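Local coordinates for protein (R)-specific secondary-alkylsulfatase (Pseudomonas sp., PDB 4AXH) that hydrolyses secondary alkyl sulfates enantioselectively at a two-zinc centre, inverting the configuration of (R)-esters to give (S)-alcohols and sulfate, at residues N134-E139 with I352-W357; A206-M211 with L286-E291; P293-I298 with N307-A312. One frame throughout, in Å; residues are numbered along the deposited sequence.

Contact 1 of 3, residues N134-E139 with I352-W357; sequences NMTIIE and IQQHNW. With ZN (zinc ion), chain C.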
loop_
_atom_site.group_PDB
_atom_site.type_symbol
_atom_site.label_atom_id
_atom_site.label_comp_id
_atom_site.label_asym_id
_atom_site.label_seq_id
_atom_site.Cartn_x
_atom_site.Cartn_y
_atom_site.Cartn_z
ATOM N N ASN A 134 -26.298 7.790 -6.605
ATOM C CA ASN A 134 -27.521 8.528 -6.315
ATOM C C ASN A 134 -27.272 10.023 -6.412
ATOM O O ASN A 134 -26.135 10.495 -6.206
ATOM C CB ASN A 134 -28.028 8.223 -4.872
ATOM C CG ASN A 134 -28.231 6.767 -4.530
ATOM O OD1 ASN A 134 -28.403 5.884 -5.394
ATOM N ND2 ASN A 134 -28.230 6.495 -3.245
ATOM N N MET A 135 -28.370 10.772 -6.676
ATOM C CA MET A 135 -28.385 12.233 -6.731
ATOM C C MET A 135 -29.350 12.695 -5.623
ATOM O O MET A 135 -30.517 12.294 -5.599
ATOM C CB MET A 135 -28.879 12.705 -8.126
ATOM C CG MET A 135 -28.846 14.231 -8.345
ATOM S SD MET A 135 -29.830 14.776 -9.784
ATOM C CE MET A 135 -28.756 14.231 -11.164
ATOM N N THR A 136 -28.863 13.503 -4.711
ATOM C CA THR A 136 -29.701 14.077 -3.660
ATOM C C THR A 136 -30.177 15.468 -4.147
ATOM O O THR A 136 -29.351 16.297 -4.542
ATOM C CB THR A 136 -28.913 14.176 -2.365
ATOM O OG1 THR A 136 -28.391 12.879 -2.015
ATOM C CG2 THR A 136 -29.735 14.790 -1.239
ATOM N N ILE A 137 -31.498 15.693 -4.166
ATOM C CA ILE A 137 -32.069 16.970 -4.583
ATOM C C ILE A 137 -32.701 17.703 -3.410
ATOM O O ILE A 137 -33.748 17.286 -2.932
ATOM C CB ILE A 137 -33.041 16.865 -5.785
ATOM C CG1 ILE A 137 -32.386 16.158 -6.966
ATOM C CG2 ILE A 137 -33.515 18.269 -6.179
ATOM C CD1 ILE A 137 -33.309 15.332 -7.798
ATOM N N ILE A 138 -32.068 18.789 -2.963
ATOM C CA ILE A 138 -32.560 19.651 -1.881
ATOM C C ILE A 138 -33.280 20.811 -2.557
ATOM O O ILE A 138 -32.717 21.457 -3.449
ATOM C CB ILE A 138 -31.436 20.186 -0.943
ATOM C CG1 ILE A 138 -30.382 19.135 -0.602
ATOM C CG2 ILE A 138 -32.002 20.811 0.315
ATOM C CD1 ILE A 138 -29.003 19.752 -0.185
ATOM N N GLU A 139 -34.516 21.091 -2.128
ATOM C CA GLU A 139 -35.285 22.208 -2.679
ATOM C C GLU A 139 -34.710 23.606 -2.388
ATOM O O GLU A 139 -33.794 24.037 -3.105
ATOM C CB GLU A 139 -36.787 22.034 -2.512
ATOM C CG GLU A 139 -37.265 21.109 -3.623
ATOM C CD GLU A 139 -38.612 20.434 -3.561
ATOM O OE1 GLU A 139 -39.462 20.820 -2.725
ATOM O OE2 GLU A 139 -38.855 19.582 -4.440
ATOM N N ILE A 352 -28.784 9.458 4.880
ATOM C CA ILE A 352 -28.848 9.228 3.424
ATOM C C ILE A 352 -27.446 8.995 2.835
ATOM O O ILE A 352 -26.440 9.332 3.456
ATOM C CB ILE A 352 -29.716 10.226 2.615
ATOM C CG1 ILE A 352 -29.116 11.637 2.625
ATOM C CG2 ILE A 352 -31.203 10.185 3.086
ATOM C CD1 ILE A 352 -29.582 12.507 1.541
ATOM N N GLN A 353 -27.380 8.362 1.677
ATOM C CA GLN A 353 -26.092 8.053 1.056
ATOM C C GLN A 353 -26.101 8.307 -0.443
ATOM O O GLN A 353 -27.159 8.594 -1.010
ATOM C CB GLN A 353 -25.733 6.587 1.326
ATOM C CG GLN A 353 -25.426 6.267 2.762
ATOM C CD GLN A 353 -26.038 4.977 3.131
ATOM O OE1 GLN A 353 -27.062 4.571 2.593
ATOM N NE2 GLN A 353 -25.419 4.323 4.075
ATOM N N GLN A 354 -24.930 8.176 -1.078
ATOM C CA GLN A 354 -24.803 8.386 -2.514
ATOM C C GLN A 354 -24.760 7.052 -3.294
ATOM O O GLN A 354 -24.552 7.007 -4.507
ATOM C CB GLN A 354 -23.661 9.365 -2.831
ATOM C CG GLN A 354 -23.827 10.732 -2.137
ATOM C CD GLN A 354 -25.056 11.468 -2.645
ATOM O OE1 GLN A 354 -26.143 11.430 -2.066
ATOM N NE2 GLN A 354 -24.911 12.151 -3.751
ATOM N N HIS A 355 -25.015 5.974 -2.574
ATOM C CA HIS A 355 -25.223 4.640 -3.084
ATOM C C HIS A 355 -26.224 4.073 -2.139
ATOM O O HIS A 355 -26.091 4.286 -0.933
ATOM C CB HIS A 355 -23.951 3.789 -3.054
ATOM C CG HIS A 355 -22.968 4.160 -4.100
ATOM N ND1 HIS A 355 -23.235 3.956 -5.426
ATOM C CD2 HIS A 355 -21.757 4.737 -3.972
ATOM C CE1 HIS A 355 -22.175 4.404 -6.068
ATOM N NE2 HIS A 355 -21.259 4.881 -5.228
ATOM N N ASN A 356 -27.252 3.380 -2.667
ATOM C CA ASN A 356 -28.297 2.693 -1.892
ATOM C C ASN A 356 -29.290 3.540 -1.095
ATOM O O ASN A 356 -29.315 4.759 -1.211
ATOM C CB ASN A 356 -27.726 1.569 -1.037
ATOM C CG ASN A 356 -26.685 0.749 -1.740
ATOM O OD1 ASN A 356 -25.496 0.891 -1.483
ATOM N ND2 ASN A 356 -27.111 -0.136 -2.623
ATOM N N TRP A 357 -30.110 2.861 -0.296
ATOM C CA TRP A 357 -31.255 3.360 0.459
ATOM C C TRP A 357 -30.901 4.061 1.770
ATOM O O TRP A 357 -29.845 3.774 2.373
ATOM C CB TRP A 357 -32.268 2.204 0.719
ATOM C CG TRP A 357 -31.608 0.980 1.240
ATOM C CD1 TRP A 357 -31.314 0.686 2.530
ATOM C CD2 TRP A 357 -30.941 -0.003 0.441
ATOM N NE1 TRP A 357 -30.576 -0.473 2.590
ATOM C CE2 TRP A 357 -30.318 -0.908 1.324
ATOM C CE3 TRP A 357 -30.800 -0.201 -0.954
ATOM C CZ2 TRP A 357 -29.598 -2.030 0.865
ATOM C CZ3 TRP A 357 -30.054 -1.282 -1.407
ATOM C CH2 TRP A 357 -29.471 -2.189 -0.507
HETATM ZN ZN ZN C . -19.801 6.198 -5.458
HETATM O O HOH W 1 -17.732 6.002 -5.826
#
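Asn134 meets the loop 352-357 with both its backbone and its side-chain amide, and hydrogen bonds carry most of this buried contact. Its backbone N donates to the carbonyl O of Gln354 at 2.8 Å. CG lies beside the backbone N and anti to the carbonyl carbon (chi1 -54°), which carries the amide over the peptide of Gln354 and into the curve of the loop. There ND2 serves two carbonyls: Asn356 O at 2.9 Å, approached in the carbonyl plane on a lone pair, and Gln353 O at 3.2 Å, reached from above its carbonyl plane although the N-H points nearly straight at it (163°). Two bonds from one nitrogen fix the rotation of the amide and tie down the backbone on both sides of His355.

A second polar link joins side chains alone. Thr136 OG1 donates to Gln354 OE1 at 2.7 Å, on a lone pair, the two side chains crossing at about a right angle; Asn307 ND2 is a further donor to the same oxygen.

Apolar packing is slight, with Thr136 CG2 and Ile352 CD1 touching tip to tip at 3.6 Å. Held by this loop, His355 points away from strand 135-138 and binds a zinc ion through NE2 at 2.0 Å, completing with Asp183, His184 and Asp310 the second zinc site of the metallo-beta-lactamase fold.

Contact 2 of 3, residues A206-M211 with L286-E291; sequences APSGFM and LTLGSE. With ZN (zinc ion), chain D.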
loop_
_atom_site.group_PDB
_atom_site.type_symbol
_atom_site.label_atom_id
_atom_site.label_comp_id
_atom_site.label_asym_id
_atom_site.label_seq_id
_atom_site.Cartn_x
_atom_site.Cartn_y
_atom_site.Cartn_z
ATOM N N ALA A 206 -16.797 21.319 -3.131
ATOM C CA ALA A 206 -15.987 20.106 -3.203
ATOM C C ALA A 206 -14.948 20.051 -2.091
ATOM O O ALA A 206 -14.447 21.096 -1.700
ATOM C CB ALA A 206 -15.302 19.985 -4.570
ATOM N N PRO A 207 -14.585 18.838 -1.577
ATOM C CA PRO A 207 -13.571 18.770 -0.505
ATOM C C PRO A 207 -12.176 19.122 -1.002
ATOM O O PRO A 207 -11.918 19.055 -2.201
ATOM C CB PRO A 207 -13.653 17.321 -0.036
ATOM C CG PRO A 207 -14.202 16.578 -1.178
ATOM C CD PRO A 207 -15.121 17.496 -1.895
ATOM N N SER A 208 -11.283 19.517 -0.075
ATOM C CA SER A 208 -9.894 19.877 -0.319
ATOM C C SER A 208 -9.195 18.856 -1.217
ATOM O O SER A 208 -9.309 17.636 -0.977
ATOM C CB SER A 208 -9.160 19.961 1.021
ATOM O OG SER A 208 -7.755 20.131 0.893
ATOM N N GLY A 209 -8.485 19.365 -2.233
ATOM C CA GLY A 209 -7.685 18.550 -3.151
ATOM C C GLY A 209 -8.406 17.801 -4.253
ATOM O O GLY A 209 -7.809 16.914 -4.884
ATOM N N PHE A 210 -9.681 18.175 -4.507
ATOM C CA PHE A 210 -10.558 17.556 -5.493
ATOM C C PHE A 210 -9.959 17.440 -6.886
ATOM O O PHE A 210 -9.824 16.315 -7.397
ATOM C CB PHE A 210 -11.931 18.240 -5.524
ATOM C CG PHE A 210 -12.905 17.641 -6.515
ATOM C CD1 PHE A 210 -12.957 18.094 -7.831
ATOM C CD2 PHE A 210 -13.804 16.657 -6.123
ATOM C CE1 PHE A 210 -13.878 17.557 -8.739
ATOM C CE2 PHE A 210 -14.732 16.137 -7.032
ATOM C CZ PHE A 210 -14.758 16.593 -8.331
ATOM N N MET A 211 -9.627 18.597 -7.513
ATOM C CA MET A 211 -9.077 18.648 -8.871
ATOM C C MET A 211 -7.845 17.768 -9.068
ATOM O O MET A 211 -7.853 16.924 -9.966
ATOM C CB MET A 211 -8.866 20.083 -9.339
ATOM C CG MET A 211 -10.170 20.772 -9.813
ATOM S SD MET A 211 -11.156 19.992 -11.164
ATOM C CE MET A 211 -9.854 19.660 -12.406
ATOM N N LEU A 286 -14.885 17.103 6.533
ATOM C CA LEU A 286 -13.844 16.510 5.711
ATOM C C LEU A 286 -13.485 15.099 6.183
ATOM O O LEU A 286 -13.105 14.926 7.336
ATOM C CB LEU A 286 -12.575 17.390 5.727
ATOM C CG LEU A 286 -12.513 18.641 4.830
ATOM C CD1 LEU A 286 -11.174 19.355 5.022
ATOM C CD2 LEU A 286 -12.615 18.288 3.378
ATOM N N THR A 287 -13.598 14.099 5.296
ATOM C CA THR A 287 -13.219 12.695 5.578
ATOM C C THR A 287 -12.101 12.264 4.639
ATOM O O THR A 287 -12.157 11.186 4.050
ATOM C CB THR A 287 -14.425 11.754 5.542
ATOM O OG1 THR A 287 -14.972 11.798 4.248
ATOM C CG2 THR A 287 -15.487 12.103 6.551
ATOM N N LEU A 288 -11.075 13.114 4.506
ATOM C CA LEU A 288 -9.946 12.890 3.588
ATOM C C LEU A 288 -9.142 11.632 3.803
ATOM O O LEU A 288 -8.626 11.392 4.903
ATOM C CB LEU A 288 -9.011 14.112 3.479
ATOM C CG LEU A 288 -9.658 15.517 3.296
ATOM C CD1 LEU A 288 -8.594 16.593 3.306
ATOM C CD2 LEU A 288 -10.492 15.615 2.011
ATOM N N GLY A 289 -9.059 10.843 2.726
ATOM C CA GLY A 289 -8.287 9.610 2.656
ATOM C C GLY A 289 -8.990 8.303 2.981
ATOM O O GLY A 289 -8.364 7.227 2.907
ATOM N N SER A 290 -10.277 8.359 3.394
ATOM C CA SER A 290 -11.034 7.137 3.724
ATOM C C SER A 290 -11.457 6.400 2.411
ATOM O O SER A 290 -10.595 5.834 1.758
ATOM C CB SER A 290 -12.196 7.461 4.667
ATOM O OG SER A 290 -13.061 8.445 4.139
ATOM N N GLU A 291 -12.746 6.451 2.002
ATOM C CA GLU A 291 -13.228 5.825 0.771
ATOM C C GLU A 291 -12.619 6.519 -0.503
ATOM O O GLU A 291 -12.481 5.872 -1.542
ATOM C CB GLU A 291 -14.769 5.855 0.759
ATOM C CG GLU A 291 -15.390 5.101 -0.403
ATOM C CD GLU A 291 -15.701 5.977 -1.594
ATOM O OE1 GLU A 291 -15.661 7.219 -1.440
ATOM O OE2 GLU A 291 -16.055 5.425 -2.660
HETATM ZN ZN ZN D . -16.853 6.814 -4.117
HETATM O O HOH W 1 -17.732 6.002 -5.826
#
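Pro207 and Leu286 form the tighter end of this contact, where the ring atom CB of the proline meets the methyl CD2 of the leucine at 3.7 Å. The same methyl also comes within 3.9 Å of the backbone N of Ser208, so that one branch of Leu286 covers the bend at which strand 203-207 ends. With CG beside its backbone N (chi1 -80°) and CD1 carrying the chain onward, Leu286 leaves CD2 folded back against the proline. Pro207 is the buried member of the group, and it also packs on Ser294 and Met296.

Around the partly exposed Ser208 and Leu288 the side chains fit less closely. Leu288 CD2 lies 3.8 Å from the carbonyl O of Ser208, but its nearest side-chain carbon, Pro207 CB, is at 4.1 Å, and the other methyl, CD1, keeps the same 4.1 Å from Ser208 CB. No hydrogen bond crosses between the segments; the hydroxyl of Ser208 is engaged by Glu269, and its carbonyl O by Ser294 OG. The contact rests on two leucine side chains laid against Pro207 and Ser208 and buries only 152 Å².

Both segments turn here. A type II turn from Pro207 to Phe210 leads into helix 210-219, with Gly209 at its N-cap, and another from Thr287 to Ser290 leads to Glu291, whose OE2 binds zinc at 2.2 Å. The leucines thus pack the loop that follows strand 280-286 against the end of strand 203-207, which belongs to a different sheet, and Glu291 joins His179, His181 and Asp310 in the first zinc site of this metallo-beta-lactamase fold.

Contact 3 of 3, residues P293-I298 with N307-A312; sequences PSDMNI and NTADNA. With ZN (zinc ion), chain D; ZN (zinc ion), chain C.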
loop_
_atom_site.group_PDB
_atom_site.type_symbol
_atom_site.label_atom_id
_atom_site.label_comp_id
_atom_site.label_asym_id
_atom_site.label_seq_id
_atom_site.Cartn_x
_atom_site.Cartn_y
_atom_site.Cartn_z
ATOM N N PRO A 293 -9.627 9.960 -1.705
ATOM C CA PRO A 293 -8.615 10.921 -1.194
ATOM C C PRO A 293 -9.173 12.303 -0.853
ATOM O O PRO A 293 -8.802 12.884 0.177
ATOM C CB PRO A 293 -7.586 10.990 -2.317
ATOM C CG PRO A 293 -7.757 9.695 -3.047
ATOM C CD PRO A 293 -9.244 9.479 -3.044
ATOM N N SER A 294 -10.073 12.817 -1.705
ATOM C CA SER A 294 -10.763 14.092 -1.509
ATOM C C SER A 294 -12.175 13.643 -1.232
ATOM O O SER A 294 -12.815 13.059 -2.110
ATOM C CB SER A 294 -10.674 14.957 -2.768
ATOM O OG SER A 294 -11.090 16.269 -2.452
ATOM N N ASP A 295 -12.621 13.800 0.020
ATOM C CA ASP A 295 -13.892 13.238 0.501
ATOM C C ASP A 295 -14.487 14.020 1.666
ATOM O O ASP A 295 -13.765 14.643 2.433
ATOM C CB ASP A 295 -13.583 11.785 0.959
ATOM C CG ASP A 295 -14.718 10.855 1.283
ATOM O OD1 ASP A 295 -15.844 11.079 0.771
ATOM O OD2 ASP A 295 -14.478 9.886 2.017
ATOM N N MET A 296 -15.811 13.924 1.835
ATOM C CA MET A 296 -16.523 14.596 2.911
ATOM C C MET A 296 -17.943 14.104 3.102
ATOM O O MET A 296 -18.541 13.554 2.182
ATOM C CB MET A 296 -16.511 16.140 2.732
ATOM C CG MET A 296 -17.367 16.656 1.603
ATOM S SD MET A 296 -16.983 18.369 1.295
ATOM C CE MET A 296 -18.209 18.770 0.025
ATOM N N ASN A 297 -18.502 14.371 4.294
ATOM C CA ASN A 297 -19.901 14.077 4.632
ATOM C C ASN A 297 -20.645 15.421 4.655
ATOM O O ASN A 297 -20.034 16.479 4.779
ATOM C CB ASN A 297 -20.020 13.382 5.999
ATOM C CG ASN A 297 -19.378 12.027 6.086
ATOM O OD1 ASN A 297 -19.449 11.214 5.159
ATOM N ND2 ASN A 297 -18.786 11.733 7.231
ATOM N N ILE A 298 -21.942 15.386 4.481
ATOM C CA ILE A 298 -22.746 16.595 4.448
ATOM C C ILE A 298 -23.912 16.450 5.409
ATOM O O ILE A 298 -24.754 15.571 5.231
ATOM C CB ILE A 298 -23.191 16.961 3.005
ATOM C CG1 ILE A 298 -21.993 17.024 2.040
ATOM C CG2 ILE A 298 -24.003 18.285 2.976
ATOM C CD1 ILE A 298 -21.866 15.883 1.164
ATOM N N ASN A 307 -25.751 12.923 5.405
ATOM C CA ASN A 307 -25.336 12.301 4.159
ATOM C C ASN A 307 -23.846 11.945 4.267
ATOM O O ASN A 307 -23.001 12.826 4.408
ATOM C CB ASN A 307 -25.678 13.140 2.931
ATOM C CG ASN A 307 -25.430 12.401 1.643
ATOM O OD1 ASN A 307 -24.547 11.552 1.550
ATOM N ND2 ASN A 307 -26.196 12.708 0.605
ATOM N N THR A 308 -23.551 10.642 4.213
ATOM C CA THR A 308 -22.214 10.065 4.390
ATOM C C THR A 308 -21.493 9.717 3.104
ATOM O O THR A 308 -20.566 8.895 3.145
ATOM C CB THR A 308 -22.309 8.826 5.264
ATOM O OG1 THR A 308 -23.037 7.822 4.551
ATOM C CG2 THR A 308 -22.972 9.107 6.591
ATOM N N ALA A 309 -21.916 10.311 1.954
ATOM C CA ALA A 309 -21.320 10.041 0.646
ATOM C C ALA A 309 -21.246 8.498 0.466
ATOM O O ALA A 309 -22.290 7.842 0.598
ATOM C CB ALA A 309 -19.929 10.684 0.565
ATOM N N ASP A 310 -20.026 7.934 0.233
ATOM C CA ASP A 310 -19.739 6.484 0.104
ATOM C C ASP A 310 -18.932 5.953 1.308
ATOM O O ASP A 310 -18.344 4.852 1.232
ATOM C CB ASP A 310 -18.925 6.193 -1.157
ATOM C CG ASP A 310 -19.541 6.621 -2.457
ATOM O OD1 ASP A 310 -20.660 7.196 -2.428
ATOM O OD2 ASP A 310 -18.907 6.379 -3.516
ATOM N N ASN A 311 -18.894 6.760 2.410
ATOM C CA ASN A 311 -18.151 6.437 3.610
ATOM C C ASN A 311 -18.720 5.308 4.452
ATOM O O ASN A 311 -17.972 4.699 5.233
ATOM C CB ASN A 311 -17.936 7.689 4.435
ATOM C CG ASN A 311 -17.159 8.697 3.666
ATOM O OD1 ASN A 311 -16.121 8.380 3.073
ATOM N ND2 ASN A 311 -17.703 9.895 3.575
ATOM N N ALA A 312 -20.029 5.039 4.327
ATOM C CA ALA A 312 -20.642 3.984 5.112
ATOM C C ALA A 312 -21.835 3.396 4.382
ATOM O O ALA A 312 -22.962 3.522 4.855
ATOM C CB ALA A 312 -21.047 4.525 6.481
HETATM ZN ZN ZN D . -16.853 6.814 -4.117
HETATM ZN ZN ZN C . -19.801 6.198 -5.458
HETATM O O HOH W 1 -17.732 6.002 -5.826
#
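Ile298 and Asn307 form an antiparallel hydrogen-bonded pair, N of each donating to O of the other at 2.8 Å, after which segment 307-312 leaves the sheet through a type II' turn from Thr308 to Asn311. The turn brings Asn311 back toward the first strand. Its ND2 donates to Asn297 OD1 at 2.7 Å, from above the carbonyl plane, with the two amide planes 76° apart. Asp295 also comes to meet Asn311 from the opposite direction, its carboxylate plane turned by 48° from the amide. Ala309 CB packs at 3.6 Å from the carbonyl O of Met296.

Asn307 shapes the start of the turn. With CG anti to its backbone N (chi1 -172°), OD1 accepts from Ala309 N at 2.9 Å in an Asx turn. Between Ala309 and Asn311, Asp310 turns its carboxylate to the metals: of its two oxygens OD2 bridges them, 2.1 Å from the zinc ion that His355 binds and 2.2 Å from the one that Glu291 binds, and a water also spans the pair.

The paired strands 296-300 and 305-307 lie inside a mixed sheet, flanked by strands 280-286 and 350-352. Asn297 ND2 bonds Gln285 on one side, and Thr308 and Ala309 make backbone bonds to Ile352 and Gln354 on the other. Pro293 and Ser294 pack on helix 210-219, and Trp333 of helix 330-344 donates to Asn311 O.

Overall arrangement
All three contacts lie within the metallo-beta-lactamase region and converge on the zinc pair. Along the chain, contact 2 closes before contact 3 opens, and both fall between the two segments of contact 1. Contacts 2 and 3 have centres about 8 Å apart and touch directly, as do contacts 1 and 3 at about 12 Å; contacts 1 and 2, about 18 Å apart between centres, do not touch. Contacts 1 and 2 each join the sheet of strands 135-138 and 203-207 to that of strands 280-286 and 350-352; contact 3 pairs neighbours within the latter. Together they bring His355, Glu291 and Asp310 to a centre assembled from loops far apart in sequence.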